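Local atomic coordinates of beta-hydroxyacid dehydrogenase, 3-hydroxyisobutyrate dehydrogenase (Saccharomonospora xinjiangensis XJ-54, PDB entry 6GRL), a protein that probably binds NADP and works as an S-selective imine reductase, an oxidoreductase of the HIBADH-related family that takes part in reductive amination. Residues E280-R285 with S296-L301; L204-A209 with L268-V273; R37-R42 with R167-V172; T69-V74 with G95-S100; S250-A255 with Q284-G289. One frame throughout, in Å; residues are numbered along the deposited sequence. Where two conformers were deposited one is given.

Contact 1 of 5, residues E280-R285 with S296-L301; sequences ELMDQR and SSLFEL
Leu281 and Leu298 bring the two backbones closest, their CA atoms 6.4 Å apart, where helix 273-287 joins the short helical run near the end of the modelled chain, in the helical C-terminal domain of the reductive-aminase-like family. Leu298 and Leu301 reach from that run to the helix with their methyl ends. Leu301 CD1 rests 3.3 Å from Leu281 O, an oxygen already engaged by Arg285 N, so the methyl packs on a satisfied carbonyl. Leu298 splits its branches: CD2 lies near the same carbonyl and near Arg285 CB, while CD1 meets Met282 CG at 3.8 Å. Leu281 and Leu301 lie alongside, pointing opposite ways, Leu281 CD2 4.0 Å from Leu301 CB. Arg285 covers the side toward Ser297 and Glu300. With CG anti to the backbone N (chi1 -170°) and a bend at chi2 (74°), its chain crosses Ser297, placing Ser297 O over one face of the guanidinium. Glu300 contributes aliphatic carbon here, its CB 3.6 Å from Arg285 NH1. The polar ends are engaged elsewhere: Arg285 NH2 bonds to Gln293, Ser297 OG to Gly294 O and Glu300 OE2 to Tyr244. Across the segments the grip is therefore mainly apolar, and the charges of Arg285 and Glu300, with NH1 and OE1 5.5 Å apart, probably add only a diffuse attraction.

Contact 2 of 5, residues L204-A209 with L268-V273; sequences LSVVHA and LGVEAV
Val206 and Val270 meet where the end of the long helix 181-209 packs on the loop linking helices 251-267 and 273-287, within the all-helical C-terminal part of the reductase. Their side chains cross at about a right angle, with Val206 CG2 3.7 Å from Val270 CG1. The torsions account for this choice of methyls: Val270 places CG1 anti to its nitrogen (chi1 177°), which sends that branch to Val206 CG2 and Ser205 CB, while CG2 sits 3.8 Å from Ser205 O. In Val206, whose chi1 is 170°, CG2 serves Val270 and CG1 turns instead to Leu268, reaching its CD1 at 4.0 Å. Leu268 likewise divides its work. CD1 approaches Val206 O, whereas CB and CD2 close on the methyl of Ala209. The backbones keep nearly even spacing, 6.3 Å between the CA atoms of Val206 and Val270 and again between those of Ala209 and Leu268. Between the two loop residues that touch the helix, Gly269 adopts positive phi (82°) in a Schellman motif that ends helix 251-267 and turns the chain so that both neighbours face helix 181-209. Farther along, Ala272 is the N-cap of helix 273-287, and Glu271 OE2 forms a salt bridge with Arg265. The other oxygen, Glu271 OE1, accepts from Val273 N at 3.0 Å, the donor approaching from above the carboxylate plane.

Contact 3 of 5, residues R37-R42 with R167-V172; sequences RAFVER and RELGGV
Phe39 and Leu169 form the tight side of this contact. Leu169 CD2 stands over one face of the Phe39 ring, 4.2 Å from its centroid and 23° off the ring normal, a CH-pi contact displaced toward the rim. The same methyl packs 3.8 Å from Ala38 CB, so one branch serves two consecutive helix residues. At the ring's edge, in its plane, lies Glu168 OE1, 3.6 Å from Phe39 CD1. This oxygen has a stronger partner in His44 NE2, and the ring of His44 also meets Phe39 edge-to-face. The setting is a Rossmann-type nucleotide-binding fold: helix 30-41 follows the first strand, 23-26, and the turn carrying Glu168 and Leu169 leads into strand 171-174 at an outer edge of the sheet. Phe39 also touches Val23 and Val25 of that first strand, which places the ring between helix and sheet. Toward solvent the fit is looser. Arg42 was deposited in two conformers, so its guanidinium position is doubtful; in the one given, the chain bends at chi2 and chi3 and lays the guanidinium over Glu168 CG. There NH2 stays 4.4 Å from Glu168 OE2, with the oxygen well out of the guanidinium plane, so the charges attract without any N-H pointing at it. A water bridges the two residues, donating to Arg42 O and to Glu168 OE2, each at 3.1 Å.

Contact 4 of 5, residues T69-V74 with G95-S100; sequences TPDEAV and GSVTSS
Asp71 OD1 is gripped by two backbone N-H groups in succession, Thr98 N at 2.6 Å and Ser99 N at 2.8 Å. They arrive from different directions: Thr98 N uses the syn lone pair, on the side of the other oxygen, while Ser99 N comes from above the carboxylate plane, 44° out of it. Neither bond is straight, with N-H...O angles of 138° for Thr98 and 146° for Ser99. The Thr98 N-H is shared, bifurcated between OD1 and, more weakly, Asp71 OD2, which accounts for its short, bent bond. The hydroxyl of Thr98 donates to the second oxygen, OG1 to Asp71 OD2 at 2.6 Å, again from above the plane. Thr98 OG1 sits between its own backbone N and carbonyl carbon, which lets side chain and amide of one residue take hold of the same carboxylate. Gripped on both oxygens, the group is held against rotation, and the gathered donors would probably favour its ionised form. Asp71 lies in the first turn of the short helix 70-74 of the Rossmann-type domain, a helix capped by Thr69, whose OG1 accepts from Glu72 N. The facing loop runs from helix 87-95 to strand 105-108, so the carboxylate ties two connections of the domain together. A water extends the link, accepting from Asp71 N and donating to Ser96 O. Beside the polar cluster the packing is apolar: Val97 CG2 lies 4.2 Å from Pro70 CB, and Val97 CG1 faces Val74 CG2. Ser96 OG hydrogen-bonds to Val93 O, within its own turn.

Contact 5 of 5, residues S250-A255 with Q284-G289; sequences SLRVQA and QRIADG
An apolar helix-to-helix contact joins the first turn of helix 251-267 to the last turn of helix 273-287, with Leu251 meeting Ile286 at a CA separation of 6.8 Å. Ile286 supplies the largest single share of the buried surface. With chi1 -69° and an extended chi2, its CD1 comes down on the backbone of the other helix, 3.3 Å from Leu251 O and 3.7 Å from Ala255 CB. That carbonyl is already spent on Ala255 N. CG1 itself packs on Leu251 CB. Leu251 reaches past Ile286 to the preceding residue, CD1 lying 3.5 Å from Arg285 CG, the aliphatic part of that chain. On the outer side a water donates to Ile286 O at 2.9 Å. In the conformer given for Arg252, one of two deposited, NH1 donates to this water and lies near Ile286 CG2, so the water bridge between the helices is doubtful. Both helix ends are defined. Ser250 is the N-cap of helix 251-267 with a weak OG bond from Val253 N, and Gly289, at positive phi (92°), closes helix 273-287 in a Schellman motif. Met282, one turn earlier on helix 273-287, continues the interface against Leu251, Gln254 and Ala255, and helix 299-302 packs against helix 273-287 through Leu301, which touches Gln284, Arg285 and Asp288.

The contacts fall into two groups on opposite sides of the chain's centre. Contacts 3 and 4 belong to the N-terminal Rossmann-type part, their centres about 24 Å apart, with both segments of contact 4 lying in sequence between those of contact 3. Contacts 1, 2 and 5 lie in the helical C-terminal part. Contacts 1 and 5 share Gln284 and Arg285 of helix 273-287, with centres about 7 Å apart and direct packing of Met282 on Gln254. The centres of contacts 1 and 2 are about 24 Å apart, and the segments of contact 2 alternate along the chain with those of contact 5. None of the five contacts joins the two parts to each other; the covalent link runs through helix 181-209, following strand 171-174.

Contact 1 of 5, residues E280-R285 with S296-L301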
# COMPACT_ATOMS: atom_id res chain seq x y z
N GLU A 280 -19.40 -6.36 22.58
CA GLU A 280 -19.47 -7.81 22.75
C GLU A 280 -18.10 -8.40 23.02
O GLU A 280 -17.96 -9.32 23.84
CB GLU A 280 -20.10 -8.45 21.51
CG GLU A 280 -21.58 -8.77 21.66
CD GLU A 280 -21.84 -9.81 22.73
OE1 GLU A 280 -21.49 -10.99 22.52
OE2 GLU A 280 -22.40 -9.45 23.79
N LEU A 281 -17.07 -7.91 22.32
CA LEU A 281 -15.71 -8.38 22.58
C LEU A 281 -15.25 -8.01 23.98
O LEU A 281 -14.60 -8.82 24.66
CB LEU A 281 -14.75 -7.82 21.52
CG LEU A 281 -14.92 -8.35 20.10
CD1 LEU A 281 -14.11 -7.52 19.12
CD2 LEU A 281 -14.51 -9.82 20.02
N MET A 282 -15.56 -6.79 24.42
CA MET A 282 -15.18 -6.37 25.77
C MET A 282 -15.87 -7.23 26.82
O MET A 282 -15.23 -7.65 27.80
CB MET A 282 -15.53 -4.90 25.97
CG MET A 282 -14.61 -3.94 25.25
SD MET A 282 -15.12 -2.24 25.54
CE MET A 282 -13.81 -1.35 24.69
N ASP A 283 -17.17 -7.48 26.65
CA ASP A 283 -17.90 -8.28 27.63
C ASP A 283 -17.35 -9.70 27.71
O ASP A 283 -17.28 -10.29 28.80
CB ASP A 283 -19.39 -8.31 27.29
CG ASP A 283 -20.07 -6.97 27.53
OD1 ASP A 283 -19.47 -6.11 28.21
OD2 ASP A 283 -21.20 -6.78 27.03
N GLN A 284 -16.94 -10.26 26.57
CA GLN A 284 -16.37 -11.61 26.58
C GLN A 284 -15.02 -11.64 27.28
O GLN A 284 -14.75 -12.54 28.08
CB GLN A 284 -16.26 -12.13 25.15
CG GLN A 284 -15.75 -13.57 25.06
CD GLN A 284 -16.67 -14.55 25.76
OE1 GLN A 284 -17.90 -14.48 25.62
NE2 GLN A 284 -16.09 -15.48 26.51
N ARG A 285 -14.16 -10.65 27.00
CA ARG A 285 -12.85 -10.61 27.64
C ARG A 285 -12.98 -10.38 29.14
O ARG A 285 -12.19 -10.92 29.92
CB ARG A 285 -11.99 -9.52 27.00
CG ARG A 285 -10.54 -9.53 27.43
CD ARG A 285 -9.77 -10.68 26.79
NE ARG A 285 -8.35 -10.62 27.12
CZ ARG A 285 -7.48 -11.60 26.87
NH1 ARG A 285 -7.89 -12.72 26.29
NH2 ARG A 285 -6.21 -11.46 27.21
N SER A 296 -6.28 -3.41 23.63
CA SER A 296 -5.40 -4.22 22.78
C SER A 296 -5.57 -5.71 23.06
O SER A 296 -5.31 -6.54 22.18
CB SER A 296 -3.95 -3.80 22.97
OG SER A 296 -3.52 -4.01 24.31
N SER A 297 -6.00 -6.07 24.27
CA SER A 297 -6.18 -7.48 24.62
C SER A 297 -7.33 -8.12 23.86
O SER A 297 -7.40 -9.35 23.79
CB SER A 297 -6.39 -7.63 26.12
OG SER A 297 -7.67 -7.15 26.51
N LEU A 298 -8.23 -7.32 23.28
CA LEU A 298 -9.31 -7.89 22.48
C LEU A 298 -8.78 -8.59 21.23
O LEU A 298 -9.50 -9.39 20.64
CB LEU A 298 -10.30 -6.79 22.08
CG LEU A 298 -10.93 -6.03 23.25
CD1 LEU A 298 -11.86 -4.94 22.75
CD2 LEU A 298 -11.67 -6.99 24.19
N PHE A 299 -7.54 -8.30 20.84
CA PHE A 299 -6.94 -9.00 19.71
C PHE A 299 -6.84 -10.49 19.96
O PHE A 299 -6.86 -11.29 19.01
CB PHE A 299 -5.55 -8.41 19.42
CG PHE A 299 -4.96 -8.88 18.12
CD1 PHE A 299 -5.48 -8.46 16.91
CD2 PHE A 299 -3.87 -9.73 18.12
CE1 PHE A 299 -4.93 -8.89 15.72
CE2 PHE A 299 -3.31 -10.16 16.93
CZ PHE A 299 -3.84 -9.74 15.73
N GLU A 300 -6.74 -10.90 21.23
CA GLU A 300 -6.69 -12.32 21.55
C GLU A 300 -7.99 -13.03 21.19
O GLU A 300 -7.98 -14.24 20.93
CB GLU A 300 -6.37 -12.52 23.03
CG GLU A 300 -5.02 -11.98 23.45
CD GLU A 300 -3.86 -12.75 22.84
OE1 GLU A 300 -3.98 -13.99 22.70
OE2 GLU A 300 -2.84 -12.12 22.50
N LEU A 301 -9.10 -12.30 21.16
CA LEU A 301 -10.38 -12.89 20.78
C LEU A 301 -10.56 -12.96 19.27
O LEU A 301 -11.33 -13.81 18.79
CB LEU A 301 -11.53 -12.09 21.39
CG LEU A 301 -11.69 -12.18 22.91
CD1 LEU A 301 -12.77 -11.22 23.39
CD2 LEU A 301 -12.01 -13.61 23.33

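Contact 2 of 5, residues L204-A209 with L268-V273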
# COMPACT_ATOMS: atom_id res chain seq x y z
N LEU A 204 -20.11 11.46 11.92
CA LEU A 204 -20.78 12.67 11.44
C LEU A 204 -22.30 12.51 11.48
O LEU A 204 -23.02 13.47 11.75
CB LEU A 204 -20.32 13.00 10.02
CG LEU A 204 -18.84 13.35 9.82
CD1 LEU A 204 -18.57 13.65 8.36
CD2 LEU A 204 -18.44 14.53 10.70
N SER A 205 -22.79 11.29 11.21
CA SER A 205 -24.22 11.04 11.30
C SER A 205 -24.74 11.28 12.71
O SER A 205 -25.84 11.79 12.90
CB SER A 205 -24.53 9.61 10.85
OG SER A 205 -24.17 9.41 9.49
N VAL A 206 -23.95 10.91 13.72
CA VAL A 206 -24.37 11.09 15.10
C VAL A 206 -24.51 12.57 15.43
O VAL A 206 -25.54 13.01 15.97
CB VAL A 206 -23.40 10.39 16.07
CG1 VAL A 206 -23.71 10.78 17.51
CG2 VAL A 206 -23.47 8.88 15.90
N VAL A 207 -23.49 13.36 15.11
CA VAL A 207 -23.52 14.77 15.49
C VAL A 207 -24.53 15.54 14.65
O VAL A 207 -25.09 16.55 15.11
CB VAL A 207 -22.12 15.40 15.40
CG1 VAL A 207 -21.15 14.63 16.27
CG2 VAL A 207 -21.63 15.45 13.96
N HIS A 208 -24.78 15.10 13.41
CA HIS A 208 -25.78 15.78 12.59
C HIS A 208 -27.18 15.61 13.17
O HIS A 208 -27.98 16.55 13.16
CB HIS A 208 -25.72 15.25 11.15
CG HIS A 208 -26.63 15.98 10.21
ND1 HIS A 208 -27.91 15.55 9.93
CD2 HIS A 208 -26.45 17.12 9.51
CE1 HIS A 208 -28.47 16.39 9.07
NE2 HIS A 208 -27.61 17.35 8.80
N ALA A 209 -27.49 14.41 13.68
CA ALA A 209 -28.78 14.19 14.32
C ALA A 209 -28.95 15.02 15.58
O ALA A 209 -30.08 15.24 16.02
CB ALA A 209 -28.95 12.70 14.65
N LEU A 268 -30.79 8.10 18.35
CA LEU A 268 -30.86 9.03 17.23
C LEU A 268 -31.16 8.33 15.91
O LEU A 268 -31.28 9.01 14.89
CB LEU A 268 -29.55 9.81 17.12
CG LEU A 268 -29.13 10.65 18.33
CD1 LEU A 268 -27.67 11.05 18.21
CD2 LEU A 268 -30.02 11.87 18.48
N GLY A 269 -31.27 7.01 15.91
CA GLY A 269 -31.50 6.27 14.69
C GLY A 269 -30.25 5.99 13.88
O GLY A 269 -30.37 5.61 12.71
N VAL A 270 -29.07 6.15 14.46
CA VAL A 270 -27.81 5.94 13.77
C VAL A 270 -27.34 4.51 14.02
O VAL A 270 -27.58 3.94 15.09
CB VAL A 270 -26.76 6.98 14.21
CG1 VAL A 270 -25.41 6.74 13.55
CG2 VAL A 270 -27.26 8.39 13.90
N GLU A 271 -26.67 3.93 13.03
CA GLU A 271 -26.12 2.59 13.14
C GLU A 271 -25.16 2.48 14.32
O GLU A 271 -24.67 3.48 14.85
CB GLU A 271 -25.40 2.20 11.85
CG GLU A 271 -24.09 2.95 11.64
CD GLU A 271 -22.89 2.20 12.17
OE1 GLU A 271 -22.78 0.98 11.90
OE2 GLU A 271 -22.06 2.82 12.86
N ALA A 272 -24.86 1.24 14.70
CA ALA A 272 -23.94 0.98 15.80
C ALA A 272 -23.29 -0.39 15.62
O ALA A 272 -23.11 -1.14 16.59
CB ALA A 272 -24.65 1.06 17.15
N VAL A 273 -22.91 -0.71 14.38
CA VAL A 273 -22.39 -2.05 14.09
C VAL A 273 -21.05 -2.27 14.78
O VAL A 273 -20.85 -3.28 15.47
CB VAL A 273 -22.28 -2.26 12.57
CG1 VAL A 273 -21.49 -3.52 12.26
CG2 VAL A 273 -23.67 -2.34 11.95

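Contact 3 of 5, residues R37-R42 with R167-V172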
# COMPACT_ATOMS: atom_id res chain seq x y z
N ARG A 37 9.70 9.31 -16.74
CA ARG A 37 10.29 10.65 -16.69
C ARG A 37 11.39 10.72 -15.63
O ARG A 37 12.46 11.29 -15.88
CB ARG A 37 9.21 11.69 -16.39
CG ARG A 37 8.41 12.14 -17.60
CD ARG A 37 7.71 13.46 -17.33
NE ARG A 37 6.86 13.39 -16.14
CZ ARG A 37 5.59 12.99 -16.16
NH1 ARG A 37 5.02 12.63 -17.30
NH2 ARG A 37 4.89 12.96 -15.03
N ALA A 38 11.14 10.14 -14.45
CA ALA A 38 12.13 10.19 -13.39
C ALA A 38 13.43 9.50 -13.80
O ALA A 38 14.52 9.99 -13.51
CB ALA A 38 11.57 9.55 -12.12
N PHE A 39 13.32 8.36 -14.49
CA PHE A 39 14.52 7.67 -14.95
C PHE A 39 15.23 8.45 -16.04
O PHE A 39 16.46 8.52 -16.06
CB PHE A 39 14.15 6.26 -15.44
CG PHE A 39 13.83 5.30 -14.33
CD1 PHE A 39 14.56 5.31 -13.15
CD2 PHE A 39 12.80 4.39 -14.46
CE1 PHE A 39 14.27 4.43 -12.13
CE2 PHE A 39 12.50 3.50 -13.44
CZ PHE A 39 13.24 3.52 -12.28
N VAL A 40 14.47 9.05 -16.97
CA VAL A 40 15.08 9.86 -18.03
C VAL A 40 15.87 11.02 -17.43
O VAL A 40 17.01 11.29 -17.82
CB VAL A 40 14.01 10.35 -19.01
CG1 VAL A 40 14.58 11.42 -19.93
CG2 VAL A 40 13.44 9.20 -19.82
N GLU A 41 15.27 11.71 -16.46
CA GLU A 41 15.91 12.87 -15.85
C GLU A 41 17.15 12.50 -15.04
O GLU A 41 17.99 13.37 -14.79
CB GLU A 41 14.91 13.61 -14.96
CG GLU A 41 13.72 14.19 -15.72
CD GLU A 41 12.62 14.69 -14.80
OE1 GLU A 41 12.79 14.60 -13.57
OE2 GLU A 41 11.59 15.16 -15.32
N ARG A 42 17.28 11.24 -14.64
CA ARG A 42 18.44 10.78 -13.88
C ARG A 42 19.54 10.23 -14.78
O ARG A 42 20.51 9.65 -14.27
CB ARG A 42 18.02 9.72 -12.86
CG ARG A 42 17.20 10.26 -11.70
CD ARG A 42 17.89 11.44 -11.03
NE ARG A 42 18.89 11.01 -10.06
CZ ARG A 42 18.62 10.72 -8.79
NH1 ARG A 42 17.38 10.81 -8.33
NH2 ARG A 42 19.59 10.34 -7.97
N ARG A 167 15.27 4.13 -5.24
CA ARG A 167 15.09 5.34 -4.46
C ARG A 167 15.07 6.60 -5.32
O ARG A 167 14.78 7.68 -4.80
CB ARG A 167 16.17 5.46 -3.38
CG ARG A 167 17.57 5.70 -3.91
CD ARG A 167 18.50 6.24 -2.83
NE ARG A 167 19.01 5.17 -1.98
CZ ARG A 167 20.30 4.86 -1.87
NH1 ARG A 167 21.21 5.54 -2.55
NH2 ARG A 167 20.68 3.87 -1.07
N GLU A 168 15.37 6.48 -6.61
CA GLU A 168 15.19 7.61 -7.52
C GLU A 168 13.72 7.94 -7.74
O GLU A 168 13.41 9.02 -8.25
CB GLU A 168 15.86 7.31 -8.87
CG GLU A 168 17.35 7.02 -8.78
CD GLU A 168 17.97 6.69 -10.12
OE1 GLU A 168 17.22 6.57 -11.11
OE2 GLU A 168 19.21 6.56 -10.19
N LEU A 169 12.81 7.03 -7.37
CA LEU A 169 11.38 7.27 -7.52
C LEU A 169 10.74 7.83 -6.25
O LEU A 169 9.62 8.35 -6.32
CB LEU A 169 10.67 5.98 -7.91
CG LEU A 169 11.22 5.26 -9.15
CD1 LEU A 169 10.45 3.98 -9.42
CD2 LEU A 169 11.18 6.19 -10.36
N GLY A 170 11.42 7.75 -5.12
CA GLY A 170 10.89 8.22 -3.86
C GLY A 170 11.47 7.41 -2.71
O GLY A 170 12.45 6.70 -2.87
N GLY A 171 10.84 7.56 -1.55
CA GLY A 171 11.23 6.75 -0.40
C GLY A 171 10.92 5.28 -0.64
O GLY A 171 9.88 4.93 -1.21
N VAL A 172 11.82 4.41 -0.17
CA VAL A 172 11.77 2.99 -0.47
C VAL A 172 11.97 2.19 0.81
O VAL A 172 12.80 2.54 1.65
CB VAL A 172 12.84 2.61 -1.52
CG1 VAL A 172 13.04 1.11 -1.59
CG2 VAL A 172 12.45 3.15 -2.89
O HOH W 1 21.33 8.22 -11.69

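Contact 4 of 5, residues T69-V74 with G95-S100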
# COMPACT_ATOMS: atom_id res chain seq x y z
N THR A 69 7.12 -3.03 -29.67
CA THR A 69 6.57 -4.21 -29.02
C THR A 69 7.20 -4.36 -27.65
O THR A 69 8.29 -3.85 -27.39
CB THR A 69 6.83 -5.48 -29.85
OG1 THR A 69 8.24 -5.71 -29.92
CG2 THR A 69 6.27 -5.34 -31.25
N PRO A 70 6.52 -5.06 -26.73
CA PRO A 70 7.16 -5.38 -25.45
C PRO A 70 8.45 -6.18 -25.61
O PRO A 70 9.37 -6.01 -24.80
CB PRO A 70 6.09 -6.19 -24.71
CG PRO A 70 4.80 -5.73 -25.30
CD PRO A 70 5.10 -5.46 -26.75
N ASP A 71 8.54 -7.03 -26.64
CA ASP A 71 9.78 -7.75 -26.90
C ASP A 71 10.92 -6.78 -27.18
O ASP A 71 12.00 -6.89 -26.58
CB ASP A 71 9.59 -8.70 -28.09
CG ASP A 71 9.13 -10.08 -27.65
OD1 ASP A 71 9.55 -10.53 -26.57
OD2 ASP A 71 8.35 -10.71 -28.40
N GLU A 72 10.71 -5.83 -28.09
CA GLU A 72 11.73 -4.83 -28.37
C GLU A 72 12.07 -4.02 -27.13
O GLU A 72 13.24 -3.64 -26.94
CB GLU A 72 11.25 -3.91 -29.50
CG GLU A 72 12.20 -2.76 -29.83
CD GLU A 72 11.64 -1.84 -30.89
OE1 GLU A 72 10.58 -2.15 -31.46
OE2 GLU A 72 12.27 -0.79 -31.16
N ALA A 73 11.09 -3.76 -26.27
CA ALA A 73 11.35 -2.96 -25.08
C ALA A 73 12.23 -3.70 -24.09
O ALA A 73 13.19 -3.14 -23.56
CB ALA A 73 10.02 -2.54 -24.44
N VAL A 74 11.92 -4.98 -23.82
CA VAL A 74 12.69 -5.72 -22.82
C VAL A 74 14.08 -6.04 -23.34
O VAL A 74 15.02 -6.19 -22.55
CB VAL A 74 11.94 -6.99 -22.38
CG1 VAL A 74 10.58 -6.64 -21.80
CG2 VAL A 74 11.80 -7.97 -23.53
N GLY A 95 2.80 -11.80 -21.32
CA GLY A 95 2.50 -12.97 -22.12
C GLY A 95 2.87 -12.82 -23.58
O GLY A 95 3.08 -13.83 -24.26
N SER A 96 2.94 -11.59 -24.07
CA SER A 96 3.32 -11.32 -25.45
C SER A 96 4.83 -11.30 -25.66
O SER A 96 5.29 -11.10 -26.79
CB SER A 96 2.73 -9.98 -25.90
OG SER A 96 3.26 -8.91 -25.14
N VAL A 97 5.61 -11.52 -24.60
CA VAL A 97 7.07 -11.49 -24.70
C VAL A 97 7.55 -12.83 -25.24
O VAL A 97 7.24 -13.88 -24.68
CB VAL A 97 7.70 -11.18 -23.34
CG1 VAL A 97 9.22 -11.25 -23.43
CG2 VAL A 97 7.26 -9.81 -22.84
N THR A 98 8.31 -12.79 -26.33
CA THR A 98 8.91 -13.98 -26.91
C THR A 98 10.42 -14.00 -26.77
O THR A 98 11.05 -15.00 -27.13
CB THR A 98 8.52 -14.10 -28.39
OG1 THR A 98 9.18 -13.08 -29.15
CG2 THR A 98 7.02 -13.96 -28.56
N SER A 99 11.02 -12.93 -26.25
CA SER A 99 12.46 -12.86 -26.07
C SER A 99 12.85 -13.38 -24.69
O SER A 99 12.04 -13.41 -23.76
CB SER A 99 12.95 -11.43 -26.25
OG SER A 99 12.46 -10.88 -27.46
N SER A 100 14.11 -13.78 -24.57
CA SER A 100 14.61 -14.30 -23.31
C SER A 100 14.67 -13.21 -22.25
O SER A 100 15.09 -12.08 -22.52
CB SER A 100 16.00 -14.91 -23.50
OG SER A 100 16.60 -15.23 -22.26
O HOH W 2 6.19 -8.43 -27.93

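Contact 5 of 5, residues S250-A255 with Q284-G289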
# COMPACT_ATOMS: atom_id res chain seq x y z
N SER A 250 -9.38 0.36 32.25
CA SER A 250 -9.70 -1.06 32.32
C SER A 250 -10.87 -1.38 31.39
O SER A 250 -11.69 -0.52 31.07
CB SER A 250 -10.05 -1.47 33.75
OG SER A 250 -11.31 -0.95 34.14
N LEU A 251 -10.92 -2.64 30.95
CA LEU A 251 -12.00 -3.06 30.06
C LEU A 251 -13.36 -2.93 30.73
O LEU A 251 -14.37 -2.71 30.04
CB LEU A 251 -11.77 -4.49 29.59
CG LEU A 251 -10.78 -4.62 28.43
CD1 LEU A 251 -10.48 -6.07 28.14
CD2 LEU A 251 -11.30 -3.91 27.19
N ARG A 252 -13.42 -3.06 32.05
CA ARG A 252 -14.68 -2.86 32.76
C ARG A 252 -15.18 -1.43 32.60
O ARG A 252 -16.38 -1.20 32.40
CB ARG A 252 -14.51 -3.22 34.24
CG ARG A 252 -14.59 -4.71 34.53
CD ARG A 252 -14.36 -4.99 36.01
NE ARG A 252 -13.05 -5.58 36.25
CZ ARG A 252 -12.80 -6.89 36.21
NH1 ARG A 252 -13.77 -7.75 35.95
NH2 ARG A 252 -11.57 -7.34 36.45
N VAL A 253 -14.27 -0.46 32.70
CA VAL A 253 -14.66 0.94 32.52
C VAL A 253 -15.05 1.21 31.07
O VAL A 253 -16.03 1.90 30.79
CB VAL A 253 -13.52 1.87 32.98
CG1 VAL A 253 -13.79 3.30 32.57
CG2 VAL A 253 -13.34 1.77 34.49
N GLN A 254 -14.29 0.65 30.12
CA GLN A 254 -14.58 0.90 28.71
C GLN A 254 -15.89 0.25 28.29
O GLN A 254 -16.64 0.82 27.48
CB GLN A 254 -13.43 0.39 27.84
CG GLN A 254 -12.05 0.87 28.25
CD GLN A 254 -10.99 0.59 27.19
OE1 GLN A 254 -11.29 0.48 26.01
NE2 GLN A 254 -9.74 0.47 27.63
N ALA A 255 -16.19 -0.94 28.82
CA ALA A 255 -17.42 -1.63 28.43
C ALA A 255 -18.65 -0.84 28.86
O ALA A 255 -19.62 -0.73 28.10
CB ALA A 255 -17.45 -3.04 29.02
N GLN A 284 -16.94 -10.26 26.57
CA GLN A 284 -16.37 -11.61 26.58
C GLN A 284 -15.02 -11.64 27.28
O GLN A 284 -14.75 -12.54 28.08
CB GLN A 284 -16.26 -12.13 25.15
CG GLN A 284 -15.75 -13.57 25.06
CD GLN A 284 -16.67 -14.55 25.76
OE1 GLN A 284 -17.90 -14.48 25.62
NE2 GLN A 284 -16.09 -15.48 26.51
N ARG A 285 -14.16 -10.65 27.00
CA ARG A 285 -12.85 -10.61 27.64
C ARG A 285 -12.98 -10.38 29.14
O ARG A 285 -12.19 -10.92 29.92
CB ARG A 285 -11.99 -9.52 27.00
CG ARG A 285 -10.54 -9.53 27.43
CD ARG A 285 -9.77 -10.68 26.79
NE ARG A 285 -8.35 -10.62 27.12
CZ ARG A 285 -7.48 -11.60 26.87
NH1 ARG A 285 -7.89 -12.72 26.29
NH2 ARG A 285 -6.21 -11.46 27.21
N ILE A 286 -13.97 -9.59 29.56
CA ILE A 286 -14.21 -9.41 30.99
C ILE A 286 -14.72 -10.71 31.61
O ILE A 286 -14.30 -11.10 32.70
CB ILE A 286 -15.20 -8.25 31.22
CG1 ILE A 286 -14.54 -6.92 30.88
CG2 ILE A 286 -15.70 -8.25 32.66
CD1 ILE A 286 -15.52 -5.79 30.67
N ALA A 287 -15.63 -11.40 30.91
CA ALA A 287 -16.15 -12.67 31.42
C ALA A 287 -15.06 -13.73 31.49
O ALA A 287 -15.15 -14.66 32.30
CB ALA A 287 -17.31 -13.15 30.56
N ASP A 288 -14.03 -13.61 30.65
CA ASP A 288 -12.91 -14.55 30.66
C ASP A 288 -11.92 -14.28 31.78
O ASP A 288 -10.91 -14.99 31.88
CB ASP A 288 -12.19 -14.53 29.31
CG ASP A 288 -13.05 -15.08 28.18
OD1 ASP A 288 -13.98 -15.85 28.47
OD2 ASP A 288 -12.78 -14.74 27.01
N GLY A 289 -12.16 -13.27 32.61
CA GLY A 289 -11.28 -12.98 33.73
C GLY A 289 -10.19 -11.98 33.45
O GLY A 289 -9.23 -11.90 34.22
O HOH W 3 -12.65 -9.85 34.70